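PDB 6CPU: phosphodiesterase, which belongs to the cyclic nucleotide phosphodiesterase family, with a largely helical domain of the HD superfamily that holds a zinc and a magnesium ion. Local coordinates for residues A455-T467 against F532-V544. Residues are numbered along the deposited sequence; the frame is centred on the assembly and turned at random.
Sequences ALLIKCADISNVT and FINLFAENLFNSV. With ZN (zinc ion), chain B.
Cys460 and Phe541 sit where helices 455-462 and 532-544 pass each other, running roughly antiparallel at 140° with their axes 10.6 Å apart. The Phe541 ring is gripped from both faces. Thr467 CG2 presses on one as a CH-pi contact, 3.5 Å from the Phe541 ring centroid, while Cys460 SG lies over the opposite face, 4.2 Å from that centroid. Thr467 carries OG1 between its backbone N and carbonyl carbon (chi1 73°), which turns the hydroxyl back to Ser464 O in a 2.7 Å bond, in the carbonyl plane on a lone pair, and leaves CG2 to face the ring. Cys460 SG also meets Val544 CG2 at 3.7 Å. Just past the helix end, Ile463 touches two side chains: its CD1 tip reaches Leu540 CD2 at 3.7 Å, while its CB lies at the edge of the Phe532 ring, 3.8 Å from Phe532 CZ. Val466 CG2 then packs on Ala537 CB at 3.6 Å, beside the wider pi-type turn at 533-537. Asp462 makes no contact with 532-544; its OD1 binds zinc together with His278, His349 and Asp350. No hydrogen bond crosses, so apolar and aromatic packing holds this buried interface, on the same helix as the metal ligand.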
# COMPACT_ATOMS: atom_id res chain seq x y z
N ALA A 455 11.04 12.90 6.62
CA ALA A 455 10.53 13.32 5.31
C ALA A 455 11.49 12.99 4.18
O ALA A 455 11.09 12.53 3.11
CB ALA A 455 10.23 14.81 5.31
N LEU A 456 12.77 13.24 4.40
CA LEU A 456 13.77 12.96 3.38
C LEU A 456 13.93 11.47 3.14
O LEU A 456 14.09 11.04 2.01
CB LEU A 456 15.12 13.59 3.77
CG LEU A 456 15.11 15.12 3.81
CD1 LEU A 456 16.39 15.63 4.47
CD2 LEU A 456 14.94 15.71 2.42
N LEU A 457 13.87 10.68 4.19
CA LEU A 457 14.06 9.24 4.05
C LEU A 457 12.88 8.61 3.30
O LEU A 457 13.09 7.86 2.35
CB LEU A 457 14.28 8.57 5.41
CG LEU A 457 15.66 8.85 6.03
CD1 LEU A 457 15.80 8.16 7.36
CD2 LEU A 457 16.77 8.43 5.07
N ILE A 458 11.65 8.97 3.68
CA ILE A 458 10.48 8.44 2.99
C ILE A 458 10.46 8.93 1.54
O ILE A 458 10.08 8.19 0.66
CB ILE A 458 9.16 8.73 3.75
CG1 ILE A 458 8.04 7.80 3.27
CG2 ILE A 458 8.77 10.20 3.61
CD1 ILE A 458 6.77 7.92 4.08
N LYS A 459 10.89 10.16 1.28
CA LYS A 459 10.99 10.64 -0.11
C LYS A 459 11.93 9.79 -0.94
O LYS A 459 11.63 9.44 -2.08
CB LYS A 459 11.46 12.10 -0.17
CG LYS A 459 10.33 13.10 0.01
CD LYS A 459 10.84 14.54 0.02
CE LYS A 459 11.43 14.94 -1.33
NZ LYS A 459 10.53 14.63 -2.47
N CYS A 460 13.10 9.50 -0.37
CA CYS A 460 14.11 8.69 -1.06
C CYS A 460 13.56 7.28 -1.31
O CYS A 460 13.66 6.75 -2.42
CB CYS A 460 15.40 8.65 -0.24
SG CYS A 460 16.38 10.18 -0.35
N ALA A 461 12.96 6.69 -0.28
CA ALA A 461 12.34 5.36 -0.40
C ALA A 461 11.27 5.31 -1.48
O ALA A 461 11.24 4.39 -2.30
CB ALA A 461 11.76 4.93 0.94
N ASP A 462 10.40 6.32 -1.50
CA ASP A 462 9.31 6.35 -2.47
C ASP A 462 9.80 6.40 -3.92
O ASP A 462 9.17 5.83 -4.81
CB ASP A 462 8.39 7.53 -2.19
CG ASP A 462 7.08 7.46 -2.96
OD1 ASP A 462 6.52 6.35 -3.19
OD2 ASP A 462 6.61 8.55 -3.32
N ILE A 463 10.93 7.07 -4.17
CA ILE A 463 11.48 7.15 -5.54
C ILE A 463 12.74 6.29 -5.71
O ILE A 463 13.61 6.61 -6.53
CB ILE A 463 11.74 8.62 -5.99
CG1 ILE A 463 12.82 9.29 -5.14
CG2 ILE A 463 10.46 9.44 -5.92
CD1 ILE A 463 13.46 10.48 -5.83
N SER A 464 12.81 5.19 -4.97
CA SER A 464 14.03 4.37 -4.91
C SER A 464 14.19 3.39 -6.07
O SER A 464 15.22 2.71 -6.15
CB SER A 464 14.09 3.62 -3.58
OG SER A 464 13.05 2.66 -3.50
N ASN A 465 13.21 3.32 -6.98
CA ASN A 465 13.29 2.38 -8.09
C ASN A 465 14.58 2.55 -8.90
O ASN A 465 15.18 1.55 -9.30
CB ASN A 465 12.11 2.54 -9.03
CG ASN A 465 10.81 2.03 -8.45
OD1 ASN A 465 10.75 1.48 -7.34
ND2 ASN A 465 9.74 2.20 -9.20
N VAL A 466 14.98 3.80 -9.15
CA VAL A 466 16.22 4.07 -9.90
C VAL A 466 17.50 3.76 -9.12
O VAL A 466 18.58 3.70 -9.73
CB VAL A 466 16.29 5.52 -10.44
CG1 VAL A 466 15.17 5.77 -11.44
CG2 VAL A 466 16.28 6.55 -9.32
N THR A 467 17.39 3.59 -7.80
CA THR A 467 18.51 3.22 -6.92
C THR A 467 18.65 1.71 -6.65
O THR A 467 19.61 1.28 -6.00
CB THR A 467 18.45 3.94 -5.55
OG1 THR A 467 17.41 3.38 -4.74
CG2 THR A 467 18.22 5.44 -5.72
N PHE A 532 13.97 11.09 -15.42
CA PHE A 532 13.71 11.08 -13.98
C PHE A 532 14.97 11.22 -13.13
O PHE A 532 14.96 11.93 -12.12
CB PHE A 532 12.94 9.82 -13.57
CG PHE A 532 12.46 9.86 -12.15
CD1 PHE A 532 11.28 10.53 -11.83
CD2 PHE A 532 13.19 9.27 -11.13
CE1 PHE A 532 10.84 10.60 -10.52
CE2 PHE A 532 12.75 9.33 -9.81
CZ PHE A 532 11.57 9.99 -9.51
N ILE A 533 16.05 10.55 -13.53
CA ILE A 533 17.32 10.64 -12.80
C ILE A 533 17.90 12.05 -12.84
O ILE A 533 18.32 12.58 -11.81
CB ILE A 533 18.35 9.62 -13.33
CG1 ILE A 533 17.92 8.20 -12.96
CG2 ILE A 533 19.74 9.91 -12.77
CD1 ILE A 533 18.55 7.12 -13.81
N ASN A 534 17.92 12.66 -14.02
CA ASN A 534 18.44 14.02 -14.17
C ASN A 534 17.60 15.05 -13.44
O ASN A 534 18.12 15.84 -12.66
CB ASN A 534 18.58 14.39 -15.66
CG ASN A 534 19.79 13.75 -16.32
OD1 ASN A 534 20.82 13.54 -15.68
ND2 ASN A 534 19.66 13.43 -17.60
N LEU A 535 16.29 15.03 -13.68
CA LEU A 535 15.41 16.07 -13.16
C LEU A 535 15.02 15.91 -11.69
O LEU A 535 14.64 16.90 -11.07
CB LEU A 535 14.17 16.20 -14.05
CG LEU A 535 14.50 16.75 -15.45
CD1 LEU A 535 13.51 16.29 -16.50
CD2 LEU A 535 14.59 18.28 -15.43
N PHE A 536 15.12 14.70 -11.13
CA PHE A 536 14.75 14.48 -9.71
C PHE A 536 15.75 13.68 -8.86
O PHE A 536 16.22 14.18 -7.84
CB PHE A 536 13.36 13.82 -9.61
CG PHE A 536 12.25 14.65 -10.20
CD1 PHE A 536 11.93 15.89 -9.67
CD2 PHE A 536 11.51 14.19 -11.28
CE1 PHE A 536 10.91 16.66 -10.21
CE2 PHE A 536 10.49 14.95 -11.83
CZ PHE A 536 10.19 16.18 -11.29
N ALA A 537 16.05 12.45 -9.26
CA ALA A 537 16.72 11.49 -8.36
C ALA A 537 18.16 11.85 -8.02
O ALA A 537 18.53 11.92 -6.84
CB ALA A 537 16.65 10.09 -8.94
N GLU A 538 18.97 12.07 -9.05
CA GLU A 538 20.40 12.36 -8.87
C GLU A 538 20.59 13.42 -7.80
O GLU A 538 21.35 13.22 -6.85
CB GLU A 538 21.04 12.79 -10.19
CG GLU A 538 22.57 12.86 -10.14
CD GLU A 538 23.21 12.70 -11.51
OE1 GLU A 538 22.54 12.92 -12.54
OE2 GLU A 538 24.41 12.34 -11.55
N ASN A 539 19.88 14.54 -7.93
CA ASN A 539 20.03 15.65 -6.99
C ASN A 539 19.58 15.35 -5.57
O ASN A 539 20.25 15.75 -4.62
CB ASN A 539 19.30 16.89 -7.51
CG ASN A 539 19.98 17.51 -8.71
OD1 ASN A 539 21.20 17.40 -8.88
ND2 ASN A 539 19.20 18.16 -9.57
N LEU A 540 18.45 14.66 -5.42
CA LEU A 540 17.94 14.34 -4.08
C LEU A 540 18.87 13.37 -3.33
O LEU A 540 19.19 13.58 -2.17
CB LEU A 540 16.53 13.74 -4.14
CG LEU A 540 15.92 13.32 -2.79
CD1 LEU A 540 15.65 14.52 -1.90
CD2 LEU A 540 14.65 12.51 -3.00
N PHE A 541 19.26 12.29 -4.00
CA PHE A 541 20.09 11.28 -3.35
C PHE A 541 21.49 11.83 -3.03
O PHE A 541 21.99 11.67 -1.90
CB PHE A 541 20.14 10.00 -4.18
CG PHE A 541 18.90 9.15 -4.02
CD1 PHE A 541 18.74 8.35 -2.90
CD2 PHE A 541 17.88 9.18 -4.97
CE1 PHE A 541 17.61 7.58 -2.73
CE2 PHE A 541 16.74 8.41 -4.80
CZ PHE A 541 16.60 7.61 -3.69
N ASN A 542 22.11 12.49 -4.00
CA ASN A 542 23.38 13.22 -3.77
C ASN A 542 23.27 14.16 -2.57
O ASN A 542 24.12 14.13 -1.69
CB ASN A 542 23.79 14.02 -5.01
CG ASN A 542 24.39 13.14 -6.10
OD1 ASN A 542 25.02 12.12 -5.81
ND2 ASN A 542 24.20 13.53 -7.36
N SER A 543 22.21 14.95 -2.53
CA SER A 543 22.00 15.90 -1.44
C SER A 543 21.76 15.20 -0.09
O SER A 543 22.26 15.65 0.94
CB SER A 543 20.83 16.83 -1.77
OG SER A 543 20.72 17.86 -0.81
N VAL A 544 20.99 14.12 -0.10
CA VAL A 544 20.73 13.35 1.12
C VAL A 544 21.97 12.58 1.59
O VAL A 544 22.26 12.53 2.79
CB VAL A 544 19.51 12.40 0.93
CG1 VAL A 544 19.41 11.40 2.08
CG2 VAL A 544 18.22 13.21 0.83
ZN ZN B . 4.53 5.83 -3.41
O HOH W 1 4.01 7.91 -3.15
O HOH W 2 4.50 6.31 -5.56